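Local coordinates for crystal protein (Bacillus thuringiensis serovar dakota, PDB 2ZTB), which probably acts as an aerolysin-type pore-forming toxin that recognises cancer cells, here in its proteolytically activated form, at residues A[82-87]-A[172-177]; A[97-102]-A[159-164]; A[104-109]-A[233-238]; A[168-173]-A[240-245]. All blocks are in the same frame, centred on the assembly; numbering follows the deposited sequence.

Contact 1 of 4, residues A[82-87]-A[172-177]; sequences ILAQDT and IQLTAK. With EDO (1,2-ethanediol), chain G.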
loop_
_atom_site.group_PDB
_atom_site.type_symbol
_atom_site.label_atom_id
_atom_site.label_comp_id
_atom_site.label_asym_id
_atom_site.label_seq_id
_atom_site.Cartn_x
_atom_site.Cartn_y
_atom_site.Cartn_z
ATOM N N ILE A 82 -27.639 -9.257 -7.566
ATOM C CA ILE A 82 -28.743 -9.640 -6.697
ATOM C C ILE A 82 -28.214 -9.849 -5.288
ATOM O O ILE A 82 -27.373 -10.729 -5.050
ATOM C CB ILE A 82 -29.447 -10.944 -7.164
ATOM C CG1 ILE A 82 -29.651 -10.990 -8.687
ATOM C CG2 ILE A 82 -30.760 -11.152 -6.423
ATOM C CD1 ILE A 82 -30.474 -9.888 -9.270
ATOM N N LEU A 83 -28.706 -9.033 -4.360
ATOM C CA LEU A 83 -28.325 -9.146 -2.954
ATOM C C LEU A 83 -29.309 -9.992 -2.163
ATOM O O LEU A 83 -28.959 -10.565 -1.134
ATOM C CB LEU A 83 -28.187 -7.769 -2.296
ATOM C CG LEU A 83 -27.095 -6.800 -2.765
ATOM C CD1 LEU A 83 -26.957 -5.668 -1.738
ATOM C CD2 LEU A 83 -25.747 -7.501 -2.989
ATOM N N ALA A 84 -30.545 -10.059 -2.639
ATOM C CA ALA A 84 -31.577 -10.847 -1.983
ATOM C C ALA A 84 -32.614 -11.208 -3.011
ATOM O O ALA A 84 -32.813 -10.474 -3.975
ATOM C CB ALA A 84 -32.215 -10.072 -0.839
ATOM N N GLN A 85 -33.257 -12.349 -2.810
ATOM C CA GLN A 85 -34.317 -12.794 -3.681
ATOM C C GLN A 85 -35.317 -13.659 -2.920
ATOM O O GLN A 85 -34.940 -14.600 -2.231
ATOM C CB GLN A 85 -33.745 -13.558 -4.874
ATOM C CG GLN A 85 -34.767 -13.812 -5.959
ATOM C CD GLN A 85 -34.230 -14.631 -7.098
ATOM O OE1 GLN A 85 -34.687 -15.743 -7.329
ATOM N NE2 GLN A 85 -33.280 -14.088 -7.831
ATOM N N ASP A 86 -36.596 -13.322 -3.068
ATOM C CA ASP A 86 -37.681 -14.003 -2.384
ATOM C C ASP A 86 -38.830 -14.231 -3.353
ATOM O O ASP A 86 -39.122 -13.392 -4.205
ATOM C CB ASP A 86 -38.150 -13.193 -1.164
ATOM C CG ASP A 86 -37.142 -13.227 -0.015
ATOM O OD1 ASP A 86 -36.988 -14.293 0.631
ATOM O OD2 ASP A 86 -36.482 -12.197 0.242
ATOM N N THR A 87 -39.471 -15.384 -3.225
ATOM C CA THR A 87 -40.590 -15.727 -4.079
ATOM C C THR A 87 -41.828 -15.901 -3.226
ATOM O O THR A 87 -41.783 -16.591 -2.209
ATOM C CB THR A 87 -40.283 -16.995 -4.895
ATOM O OG1 THR A 87 -39.131 -16.748 -5.716
ATOM C CG2 THR A 87 -41.463 -17.383 -5.782
ATOM N N ILE A 172 -39.354 -11.352 -6.046
ATOM C CA ILE A 172 -38.896 -10.017 -5.669
ATOM C C ILE A 172 -37.390 -10.084 -5.418
ATOM O O ILE A 172 -36.920 -10.978 -4.726
ATOM C CB ILE A 172 -39.615 -9.500 -4.391
ATOM C CG1 ILE A 172 -41.131 -9.412 -4.612
ATOM C CG2 ILE A 172 -39.059 -8.152 -3.941
ATOM C CD1 ILE A 172 -41.902 -10.570 -4.024
ATOM N N GLN A 173 -36.640 -9.151 -6.001
ATOM C CA GLN A 173 -35.202 -9.080 -5.782
ATOM C C GLN A 173 -34.781 -7.765 -5.164
ATOM O O GLN A 173 -35.399 -6.734 -5.407
ATOM C CB GLN A 173 -34.425 -9.305 -7.091
ATOM C CG GLN A 173 -34.865 -10.566 -7.866
ATOM C CD GLN A 173 -34.302 -10.619 -9.275
ATOM O OE1 GLN A 173 -34.265 -9.609 -9.977
ATOM N NE2 GLN A 173 -33.875 -11.805 -9.702
ATOM N N LEU A 174 -33.722 -7.821 -4.355
ATOM C CA LEU A 174 -33.005 -6.627 -3.952
ATOM C C LEU A 174 -31.723 -6.592 -4.763
ATOM O O LEU A 174 -30.933 -7.540 -4.734
ATOM C CB LEU A 174 -32.707 -6.629 -2.448
ATOM C CG LEU A 174 -31.944 -5.417 -1.881
ATOM C CD1 LEU A 174 -32.744 -4.133 -1.989
ATOM C CD2 LEU A 174 -31.566 -5.672 -0.447
ATOM N N THR A 175 -31.521 -5.512 -5.508
ATOM C CA THR A 175 -30.360 -5.416 -6.376
ATOM C C THR A 175 -29.524 -4.190 -6.051
ATOM O O THR A 175 -30.022 -3.237 -5.473
ATOM C CB THR A 175 -30.746 -5.377 -7.862
ATOM O OG1 THR A 175 -31.282 -4.083 -8.185
ATOM C CG2 THR A 175 -31.777 -6.485 -8.203
ATOM N N ALA A 176 -28.246 -4.233 -6.431
ATOM C CA ALA A 176 -27.338 -3.124 -6.240
ATOM C C ALA A 176 -26.311 -3.034 -7.372
ATOM O O ALA A 176 -26.180 -3.945 -8.190
ATOM C CB ALA A 176 -26.643 -3.238 -4.882
ATOM N N LYS A 177 -25.622 -1.899 -7.438
ATOM C CA LYS A 177 -24.418 -1.784 -8.238
ATOM C C LYS A 177 -23.218 -1.950 -7.300
ATOM O O LYS A 177 -23.303 -1.656 -6.101
ATOM C CB LYS A 177 -24.348 -0.442 -8.968
ATOM C CG LYS A 177 -25.461 -0.198 -9.982
ATOM C CD LYS A 177 -25.246 1.125 -10.697
ATOM C CE LYS A 177 -26.325 1.403 -11.729
ATOM N NZ LYS A 177 -27.631 1.871 -11.149
HETATM C C1 EDO G . -34.939 -12.285 3.599
HETATM O O1 EDO G . -34.876 -11.481 2.412
HETATM C C2 EDO G . -33.959 -13.447 3.471
HETATM O O2 EDO G . -33.684 -14.041 4.749
#

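Contact 2 of 4, residues A[97-102]-A[159-164]; sequences TTTITI and SVTVTV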
loop_
_atom_site.group_PDB
_atom_site.type_symbol
_atom_site.label_atom_id
_atom_site.label_comp_id
_atom_site.label_asym_id
_atom_site.label_seq_id
_atom_site.Cartn_x
_atom_site.Cartn_y
_atom_site.Cartn_z
ATOM N N THR A 97 -52.781 -9.478 -1.853
ATOM C CA THR A 97 -51.697 -8.522 -1.770
ATOM C C THR A 97 -51.131 -8.510 -0.355
ATOM O O THR A 97 -51.868 -8.656 0.629
ATOM C CB THR A 97 -52.042 -7.085 -2.311
ATOM O OG1 THR A 97 -51.996 -6.106 -1.261
ATOM C CG2 THR A 97 -53.355 -7.056 -3.020
ATOM N N THR A 98 -49.810 -8.369 -0.275
ATOM C CA THR A 98 -49.104 -8.463 0.992
ATOM C C THR A 98 -47.852 -7.580 1.012
ATOM O O THR A 98 -47.226 -7.346 -0.021
ATOM C CB THR A 98 -48.759 -9.934 1.337
ATOM O OG1 THR A 98 -48.311 -10.016 2.691
ATOM C CG2 THR A 98 -47.682 -10.493 0.407
ATOM N N THR A 99 -47.520 -7.079 2.195
ATOM C CA THR A 99 -46.321 -6.291 2.388
ATOM C C THR A 99 -45.242 -7.169 3.024
ATOM O O THR A 99 -45.419 -7.712 4.115
ATOM C CB THR A 99 -46.592 -5.019 3.225
ATOM O OG1 THR A 99 -47.685 -4.295 2.646
ATOM C CG2 THR A 99 -45.367 -4.117 3.252
ATOM N N ILE A 100 -44.138 -7.331 2.305
ATOM C CA ILE A 100 -43.017 -8.115 2.796
ATOM C C ILE A 100 -41.780 -7.238 2.953
ATOM O O ILE A 100 -41.729 -6.125 2.427
ATOM C CB ILE A 100 -42.713 -9.351 1.897
ATOM C CG1 ILE A 100 -42.250 -8.918 0.495
ATOM C CG2 ILE A 100 -43.933 -10.319 1.852
ATOM C CD1 ILE A 100 -41.270 -9.882 -0.164
ATOM N N THR A 101 -40.815 -7.745 3.713
ATOM C CA THR A 101 -39.514 -7.141 3.852
ATOM C C THR A 101 -38.466 -8.078 3.244
ATOM O O THR A 101 -38.404 -9.250 3.581
ATOM C CB THR A 101 -39.189 -6.835 5.336
ATOM O OG1 THR A 101 -40.142 -5.893 5.849
ATOM C CG2 THR A 101 -37.788 -6.255 5.475
ATOM N N ILE A 102 -37.672 -7.544 2.323
ATOM C CA ILE A 102 -36.577 -8.272 1.705
ATOM C C ILE A 102 -35.247 -7.673 2.234
ATOM O O ILE A 102 -35.095 -6.458 2.305
ATOM C CB ILE A 102 -36.709 -8.301 0.123
ATOM C CG1 ILE A 102 -35.596 -9.142 -0.514
ATOM C CG2 ILE A 102 -36.659 -6.890 -0.505
ATOM C CD1 ILE A 102 -35.953 -9.721 -1.910
ATOM N N SER A 159 -39.121 -2.781 2.555
ATOM C CA SER A 159 -40.503 -3.250 2.536
ATOM C C SER A 159 -41.059 -3.022 1.137
ATOM O O SER A 159 -40.669 -2.071 0.455
ATOM C CB SER A 159 -41.369 -2.536 3.579
ATOM O OG SER A 159 -41.442 -1.148 3.327
ATOM N N VAL A 160 -41.929 -3.919 0.699
ATOM C CA VAL A 160 -42.551 -3.823 -0.617
ATOM C C VAL A 160 -43.938 -4.483 -0.585
ATOM O O VAL A 160 -44.130 -5.531 0.031
ATOM C CB VAL A 160 -41.612 -4.374 -1.753
ATOM C CG1 VAL A 160 -41.265 -5.839 -1.542
ATOM C CG2 VAL A 160 -42.199 -4.147 -3.143
ATOM N N THR A 161 -44.910 -3.821 -1.211
ATOM C CA THR A 161 -46.274 -4.319 -1.283
ATOM C C THR A 161 -46.508 -4.949 -2.650
ATOM O O THR A 161 -46.306 -4.308 -3.682
ATOM C CB THR A 161 -47.277 -3.190 -0.972
ATOM O OG1 THR A 161 -47.046 -2.730 0.366
ATOM C CG2 THR A 161 -48.732 -3.664 -1.099
ATOM N N VAL A 162 -46.906 -6.218 -2.650
ATOM C CA VAL A 162 -47.071 -6.958 -3.904
ATOM C C VAL A 162 -48.371 -7.764 -3.983
ATOM O O VAL A 162 -48.822 -8.363 -2.995
ATOM C CB VAL A 162 -45.754 -7.769 -4.333
ATOM C CG1 VAL A 162 -44.733 -7.855 -3.203
ATOM C CG2 VAL A 162 -46.065 -9.146 -4.930
ATOM N N THR A 163 -48.991 -7.730 -5.159
ATOM C CA THR A 163 -50.167 -8.550 -5.449
ATOM C C THR A 163 -49.720 -9.760 -6.254
ATOM O O THR A 163 -49.036 -9.623 -7.276
ATOM C CB THR A 163 -51.230 -7.769 -6.254
ATOM O OG1 THR A 163 -51.563 -6.556 -5.566
ATOM C CG2 THR A 163 -52.509 -8.610 -6.452
ATOM N N VAL A 164 -50.079 -10.947 -5.781
ATOM C CA VAL A 164 -49.800 -12.158 -6.548
ATOM C C VAL A 164 -51.126 -12.782 -7.003
ATOM O O VAL A 164 -51.978 -13.126 -6.168
ATOM C CB VAL A 164 -48.783 -13.144 -5.843
ATOM C CG1 VAL A 164 -49.172 -13.433 -4.404
ATOM C CG2 VAL A 164 -48.603 -14.435 -6.649
#

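Contact 3 of 4, residues A[104-109]-A[233-238]; sequences GSFTNT and VSSFDF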
loop_
_atom_site.group_PDB
_atom_site.type_symbol
_atom_site.label_atom_id
_atom_site.label_comp_id
_atom_site.label_asym_id
_atom_site.label_seq_id
_atom_site.Cartn_x
_atom_site.Cartn_y
_atom_site.Cartn_z
ATOM N N GLY A 104 -30.846 -7.970 2.446
ATOM C CA GLY A 104 -29.553 -8.435 1.965
ATOM C C GLY A 104 -28.426 -7.812 2.774
ATOM O O GLY A 104 -28.617 -6.801 3.446
ATOM N N SER A 105 -27.248 -8.438 2.737
ATOM C CA SER A 105 -26.043 -7.780 3.227
ATOM C C SER A 105 -24.867 -7.908 2.287
ATOM O O SER A 105 -24.731 -8.880 1.544
ATOM C CB SER A 105 -25.656 -8.199 4.644
ATOM O OG SER A 105 -25.516 -9.589 4.744
ATOM N N PHE A 106 -24.033 -6.881 2.327
ATOM C CA PHE A 106 -22.909 -6.749 1.453
ATOM C C PHE A 106 -21.743 -6.365 2.348
ATOM O O PHE A 106 -21.892 -5.540 3.252
ATOM C CB PHE A 106 -23.206 -5.645 0.441
ATOM C CG PHE A 106 -22.180 -5.505 -0.643
ATOM C CD1 PHE A 106 -22.354 -6.138 -1.854
ATOM C CD2 PHE A 106 -21.058 -4.702 -0.457
ATOM C CE1 PHE A 106 -21.433 -5.983 -2.853
ATOM C CE2 PHE A 106 -20.131 -4.540 -1.457
ATOM C CZ PHE A 106 -20.313 -5.178 -2.650
ATOM N N THR A 107 -20.595 -6.991 2.118
ATOM C CA THR A 107 -19.408 -6.676 2.878
ATOM C C THR A 107 -18.490 -5.796 2.028
ATOM O O THR A 107 -17.942 -6.246 1.005
ATOM C CB THR A 107 -18.719 -7.958 3.394
ATOM O OG1 THR A 107 -19.643 -8.662 4.222
ATOM C CG2 THR A 107 -17.480 -7.631 4.209
ATOM N N ASN A 108 -18.379 -4.528 2.436
ATOM C CA ASN A 108 -17.502 -3.566 1.772
ATOM C C ASN A 108 -16.073 -3.911 2.112
ATOM O O ASN A 108 -15.787 -4.265 3.250
ATOM C CB ASN A 108 -17.772 -2.123 2.246
ATOM C CG ASN A 108 -19.174 -1.629 1.926
ATOM O OD1 ASN A 108 -19.861 -2.121 1.024
ATOM N ND2 ASN A 108 -19.595 -0.619 2.659
ATOM N N THR A 109 -15.177 -3.823 1.132
ATOM C CA THR A 109 -13.743 -3.969 1.416
ATOM C C THR A 109 -12.958 -2.718 1.041
ATOM O O THR A 109 -13.263 -2.046 0.045
ATOM C CB THR A 109 -13.118 -5.204 0.719
ATOM O OG1 THR A 109 -13.369 -5.144 -0.687
ATOM C CG2 THR A 109 -13.689 -6.498 1.278
ATOM N N VAL A 233 -14.181 -1.378 -2.418
ATOM C CA VAL A 233 -15.304 -2.059 -3.095
ATOM C C VAL A 233 -16.553 -1.901 -2.220
ATOM O O VAL A 233 -16.562 -2.270 -1.040
ATOM C CB VAL A 233 -14.992 -3.545 -3.476
ATOM C CG1 VAL A 233 -16.128 -4.168 -4.301
ATOM C CG2 VAL A 233 -13.689 -3.640 -4.296
ATOM N N SER A 234 -17.580 -1.267 -2.783
ATOM C CA SER A 234 -18.830 -1.030 -2.051
ATOM C C SER A 234 -20.046 -1.138 -2.966
ATOM O O SER A 234 -19.934 -1.085 -4.200
ATOM C CB SER A 234 -18.800 0.315 -1.318
ATOM O OG SER A 234 -18.712 1.402 -2.227
ATOM N N SER A 235 -21.203 -1.339 -2.348
ATOM C CA SER A 235 -22.442 -1.464 -3.088
ATOM C C SER A 235 -23.200 -0.153 -2.942
ATOM O O SER A 235 -23.061 0.531 -1.933
ATOM C CB SER A 235 -23.269 -2.648 -2.588
ATOM O OG SER A 235 -23.638 -2.437 -1.246
ATOM N N PHE A 236 -23.954 0.193 -3.983
ATOM C CA PHE A 236 -24.759 1.411 -4.047
ATOM C C PHE A 236 -25.913 1.213 -5.040
ATOM O O PHE A 236 -25.984 0.190 -5.719
ATOM C CB PHE A 236 -23.883 2.630 -4.412
ATOM C CG PHE A 236 -23.314 2.599 -5.813
ATOM C CD1 PHE A 236 -23.717 3.536 -6.755
ATOM C CD2 PHE A 236 -22.364 1.644 -6.188
ATOM C CE1 PHE A 236 -23.201 3.525 -8.053
ATOM C CE2 PHE A 236 -21.836 1.632 -7.491
ATOM C CZ PHE A 236 -22.267 2.581 -8.417
ATOM N N ASP A 237 -26.813 2.186 -5.097
ATOM C CA ASP A 237 -27.957 2.199 -6.013
ATOM C C ASP A 237 -28.846 0.978 -5.851
ATOM O O ASP A 237 -29.129 0.270 -6.827
ATOM C CB ASP A 237 -27.508 2.390 -7.476
ATOM C CG ASP A 237 -27.088 3.831 -7.796
ATOM O OD1 ASP A 237 -27.198 4.731 -6.936
ATOM O OD2 ASP A 237 -26.636 4.067 -8.935
ATOM N N PHE A 238 -29.271 0.745 -4.607
ATOM C CA PHE A 238 -30.168 -0.353 -4.257
ATOM C C PHE A 238 -31.550 -0.173 -4.873
ATOM O O PHE A 238 -32.137 0.927 -4.848
ATOM C CB PHE A 238 -30.283 -0.525 -2.731
ATOM C CG PHE A 238 -28.955 -0.618 -2.022
ATOM C CD1 PHE A 238 -28.452 0.466 -1.306
ATOM C CD2 PHE A 238 -28.203 -1.779 -2.074
ATOM C CE1 PHE A 238 -27.216 0.386 -0.668
ATOM C CE2 PHE A 238 -26.966 -1.865 -1.439
ATOM C CZ PHE A 238 -26.476 -0.787 -0.733
#

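Contact 4 of 4, residues A[168-173]-A[240-245]; sequences SRRTIQ and TIVQPA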
loop_
_atom_site.group_PDB
_atom_site.type_symbol
_atom_site.label_atom_id
_atom_site.label_comp_id
_atom_site.label_asym_id
_atom_site.label_seq_id
_atom_site.Cartn_x
_atom_site.Cartn_y
_atom_site.Cartn_z
ATOM N N SER A 168 -50.276 -18.626 -9.070
ATOM C CA SER A 168 -48.984 -18.134 -9.525
ATOM C C SER A 168 -48.002 -17.856 -8.397
ATOM O O SER A 168 -48.358 -17.818 -7.214
ATOM C CB SER A 168 -49.181 -16.865 -10.361
ATOM O OG SER A 168 -50.150 -16.022 -9.765
ATOM N N ARG A 169 -46.749 -17.688 -8.798
ATOM C CA ARG A 169 -45.695 -17.211 -7.925
ATOM C C ARG A 169 -45.182 -15.886 -8.474
ATOM O O ARG A 169 -45.357 -15.581 -9.658
ATOM C CB ARG A 169 -44.559 -18.236 -7.835
ATOM C CG ARG A 169 -44.044 -18.701 -9.185
ATOM C CD ARG A 169 -43.333 -20.040 -9.086
ATOM N NE ARG A 169 -42.971 -20.558 -10.407
ATOM C CZ ARG A 169 -41.979 -20.076 -11.163
ATOM N NH1 ARG A 169 -41.245 -19.039 -10.747
ATOM N NH2 ARG A 169 -41.729 -20.625 -12.348
ATOM N N ARG A 170 -44.541 -15.111 -7.606
ATOM C CA ARG A 170 -43.996 -13.815 -7.976
ATOM C C ARG A 170 -42.696 -13.572 -7.225
ATOM O O ARG A 170 -42.677 -13.597 -5.991
ATOM C CB ARG A 170 -45.025 -12.712 -7.680
ATOM C CG ARG A 170 -44.782 -11.445 -8.460
ATOM C CD ARG A 170 -46.032 -10.586 -8.623
ATOM N NE ARG A 170 -45.694 -9.426 -9.443
ATOM C CZ ARG A 170 -46.396 -8.300 -9.518
ATOM N NH1 ARG A 170 -47.519 -8.137 -8.825
ATOM N NH2 ARG A 170 -45.957 -7.325 -10.301
ATOM N N THR A 171 -41.621 -13.340 -7.978
ATOM C CA THR A 171 -40.282 -13.121 -7.425
ATOM C C THR A 171 -39.969 -11.631 -7.192
ATOM O O THR A 171 -40.293 -10.770 -8.025
ATOM C CB THR A 171 -39.188 -13.759 -8.332
ATOM O OG1 THR A 171 -39.438 -15.160 -8.462
ATOM C CG2 THR A 171 -37.818 -13.595 -7.745
ATOM N N ILE A 172 -39.354 -11.352 -6.046
ATOM C CA ILE A 172 -38.896 -10.017 -5.669
ATOM C C ILE A 172 -37.390 -10.084 -5.418
ATOM O O ILE A 172 -36.920 -10.978 -4.726
ATOM C CB ILE A 172 -39.615 -9.500 -4.391
ATOM C CG1 ILE A 172 -41.131 -9.412 -4.612
ATOM C CG2 ILE A 172 -39.059 -8.152 -3.941
ATOM C CD1 ILE A 172 -41.902 -10.570 -4.024
ATOM N N GLN A 173 -36.640 -9.151 -6.001
ATOM C CA GLN A 173 -35.202 -9.080 -5.782
ATOM C C GLN A 173 -34.781 -7.765 -5.164
ATOM O O GLN A 173 -35.399 -6.734 -5.407
ATOM C CB GLN A 173 -34.425 -9.305 -7.091
ATOM C CG GLN A 173 -34.865 -10.566 -7.866
ATOM C CD GLN A 173 -34.302 -10.619 -9.275
ATOM O OE1 GLN A 173 -34.265 -9.609 -9.977
ATOM N NE2 GLN A 173 -33.875 -11.805 -9.702
ATOM N N THR A 240 -35.481 -2.299 -5.615
ATOM C CA THR A 240 -36.419 -3.396 -5.491
ATOM C C THR A 240 -36.914 -3.689 -6.897
ATOM O O THR A 240 -37.298 -2.774 -7.637
ATOM C CB THR A 240 -37.598 -3.012 -4.568
ATOM O OG1 THR A 240 -37.068 -2.621 -3.302
ATOM C CG2 THR A 240 -38.541 -4.176 -4.350
ATOM N N ILE A 241 -36.847 -4.966 -7.270
ATOM C CA ILE A 241 -37.374 -5.437 -8.550
ATOM C C ILE A 241 -38.446 -6.472 -8.266
ATOM O O ILE A 241 -38.163 -7.538 -7.716
ATOM C CB ILE A 241 -36.286 -6.072 -9.468
ATOM C CG1 ILE A 241 -34.996 -5.236 -9.497
ATOM C CG2 ILE A 241 -36.843 -6.325 -10.875
ATOM C CD1 ILE A 241 -35.095 -3.901 -10.226
ATOM N N VAL A 242 -39.683 -6.131 -8.619
ATOM C CA VAL A 242 -40.773 -7.081 -8.575
ATOM C C VAL A 242 -41.010 -7.566 -10.005
ATOM O O VAL A 242 -41.409 -6.784 -10.877
ATOM C CB VAL A 242 -42.083 -6.472 -7.979
ATOM C CG1 VAL A 242 -43.131 -7.554 -7.795
ATOM C CG2 VAL A 242 -41.808 -5.735 -6.642
ATOM N N GLN A 243 -40.751 -8.851 -10.240
ATOM C CA GLN A 243 -40.924 -9.446 -11.570
ATOM C C GLN A 243 -42.370 -9.876 -11.859
ATOM O O GLN A 243 -43.147 -10.087 -10.922
ATOM C CB GLN A 243 -39.927 -10.585 -11.784
ATOM C CG GLN A 243 -38.558 -10.078 -12.184
ATOM C CD GLN A 243 -37.453 -11.019 -11.797
ATOM O OE1 GLN A 243 -36.268 -10.649 -11.816
ATOM N NE2 GLN A 243 -37.821 -12.246 -11.426
ATOM N N PRO A 244 -42.745 -9.972 -13.152
ATOM C CA PRO A 244 -44.124 -10.351 -13.472
ATOM C C PRO A 244 -44.489 -11.696 -12.857
ATOM O O PRO A 244 -43.649 -12.597 -12.804
ATOM C CB PRO A 244 -44.124 -10.451 -15.004
ATOM C CG PRO A 244 -42.980 -9.630 -15.450
ATOM C CD PRO A 244 -41.945 -9.737 -14.369
ATOM N N ALA A 245 -45.719 -11.808 -12.372
ATOM C CA ALA A 245 -46.248 -13.081 -11.887
ATOM C C ALA A 245 -46.167 -14.138 -12.980
ATOM O O ALA A 245 -46.538 -13.892 -14.131
ATOM C CB ALA A 245 -47.672 -12.923 -11.429
HETATM O O HOH W 1 -42.038 -13.803 -10.850
#

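Contact 1 of 4, residues A[82-87]-A[172-177]
The carbonyl oxygen of L174 is gripped by two successive amides of the opposing strand, L83 N at 2.7 Å and A84 N at 3.3 Å from L174 O. The first donor lies nearly along the C=O axis, whereas the second sits in the carbonyl plane on a lone pair. This double capture makes a classic beta bulge: I82 pairs with T175, but A84 pairs with L174, one step out of register. Regular antiparallel pairing then follows. L174 N donates to A84 O, and the D86/I172 pair closes with D86 N to I172 O at 2.9 Å and I172 N to D86 O at 2.8 Å.

Side chains divide between the two faces. On one, Q85 and Q173 run side by side with their chains extended, meeting through the methylenes Q85 CG and Q173 CG (3.8 Å), while I82 reaches CD1 across to T175 CG2 at 3.8 Å. On the other, A84 CB lies against L174 CB at 3.8 Å, and I102 of strand 96-116 covers A84, D86 and I172. At the bulge L83 holds CG beside its backbone N (chi1 -65°), a torsion that directs the branch carrying CD1 to A176 CB; F106 packs on the same leucine. The carboxylate of D86 accepts a bond from an ethanediol, which also binds T103 N and probably came from the crystallisation liquor. Strands 61-90 and 168-199 are thus joined as neighbours in one antiparallel layer of the elongated beta-sandwich expected of an aerolysin-type toxin, with a bulge interrupting the pairing.

Contact 2 of 4, residues A[97-102]-A[159-164]
T98 and V162 are joined by two backbone hydrogen bonds: T98 N to V162 O and V162 N to T98 O are each 2.9 Å. Two residues along, I100 and V160 repeat the pattern, with V160 N reaching I100 O at 2.8 Å and I100 N reaching V160 O at 2.9 Å. V162 O and V160 O each take a second, weaker donor, the CA-H groups of T97 and T99 respectively. T98 O and I100 O are treated likewise by T161 and S159, so all four central carbonyls are served from across the pair.

The non-hydrogen-bonded pairs T97/T163, T99/T161 and T101/S159 line one largely exposed face entirely with hydroxyl side chains. There T99 OG1 and T161 OG1 share a hydrogen bond of 2.8 Å in which either may donate; both hydroxyls stand beside their own backbone N (chi1 -52° and -62°), which turns them toward each other. Strands 96-116 and 147-164 form the two-stranded layer of a beta-sandwich, and the opposite, mostly apolar face looks at the other layer. On it I100 CG1 lies alongside V160 CG1 at 3.8 Å, with I172 packing against I100, V160 and V162, and L88 against T98 and I100.

Toward one end, T163 O accepts from R170 NH1 and V164 O from N90 ND2, while backbone pairing continues from V164 to F96.

Contact 3 of 4, residues A[104-109]-A[233-238]
T109 and V233 hold the close end of this contact as a hydrogen-bonded antiparallel pair, V233 N meeting T109 O at 2.7 Å and T109 N meeting V233 O at 3.0 Å. V233 O also receives the CA-H of N108, with N108 CA 3.2 Å away. Beside the pair, T109 OG1 lies against V233 CB at 3.6 Å, the two side chains pointing the same way. N108 keeps CG beside its backbone N (chi1 -63°), and this brings OD1 to within 3.5 Å of S234 CB; that oxygen is buried with no polar partner in the model.

From here strands 96-116 and 223-247 diverge, their short segments running 137° apart, and the backbones exchange no further bonds. Each strand keeps its other neighbour here: F106 and N108 bond through their backbones to I154 and E152, S234 and F236 to A179 and K177; T109 and V233 join the two layers of the beta-sandwich. Where the backbones part, the ring of F106, its CG anti to the backbone N (chi1 -173°), takes S235 CB over the centre of one face, 3.5 Å from the centroid in a CH-pi contact. S235 OG lies over the same face, buried and likewise lacking a polar partner in the model. I154 and L83 also touch this phenylalanine.

S105 and T107, by contrast, turn away from strand 223-247 and are exposed. D237 points its carboxylate to a salt bridge with K177, and F238 packs on L83 and A176.

Contact 4 of 4, residues A[168-173]-A[240-245]
The guanidinium of R170 carries the methyl CG1 of V242 over one face, offset toward the rim, with V242 CG1 3.6 Å from R170 NE. At its edge, almost exactly in plane, lies the backbone carbonyl of Q243: R170 NE donates to Q243 O at 3.0 Å in a nearly straight bond (165°). The chain is extended from CG to NE, with CG anti to the backbone N (chi1 -159°), which carries the group across the V242 side chain at about a right angle. Its NH1 goes on to T163 O in the other layer, so the carbonyls of Q243 and T163 together hold the group's rotation. On the opposite side of the strand the side chains of Q173 and Q243 cross obliquely, with their amide planes 71° apart.

Backbone pairing is regular at one end. Q173 N meets I241 O at 2.8 Å and I241 N meets Q173 O at 2.9 Å, followed by Q243 N to T171 O at 3.0 Å. Next a water bridges the two segments, accepting from T171 N (2.9 Å) and donating to P244 O (2.8 Å), before R169 bonds through its backbone to R246. A245 rests its CB near R170 CD.

I172 lies alongside both T240 and V242, with I172 CG2 4.0 Å from T240 CG2, on the face that V160 and V162 cover. T240 OG1 is bonded to K158 NZ. Strands 168-199 and 223-247 therefore stand as antiparallel neighbours at one end of a beta-sandwich, pinned to the facing layer by an arginine and by aliphatic packing.

Contacts 1 and 4 lie on opposite edges of strand 168-199 and share I172 and Q173, so together they build a layer of strands 61-90, 168-199 and 223-247. Contact 2 is the facing layer; I102 and V160 pack it onto contacts 1 and 4, and R170 bonds to T163 between the layers. Contact 3 lies farther toward the middle of the chain, where strand 96-116 of the second layer meets strand 223-247 of the first. Contacts 2 and 4 are surface contacts, one rich in hydroxyls and the other using an arginine. Contacts 1 and 3 are partly buried; contact 1 turns on a beta bulge and contact 3 on a serine against a phenylalanine ring.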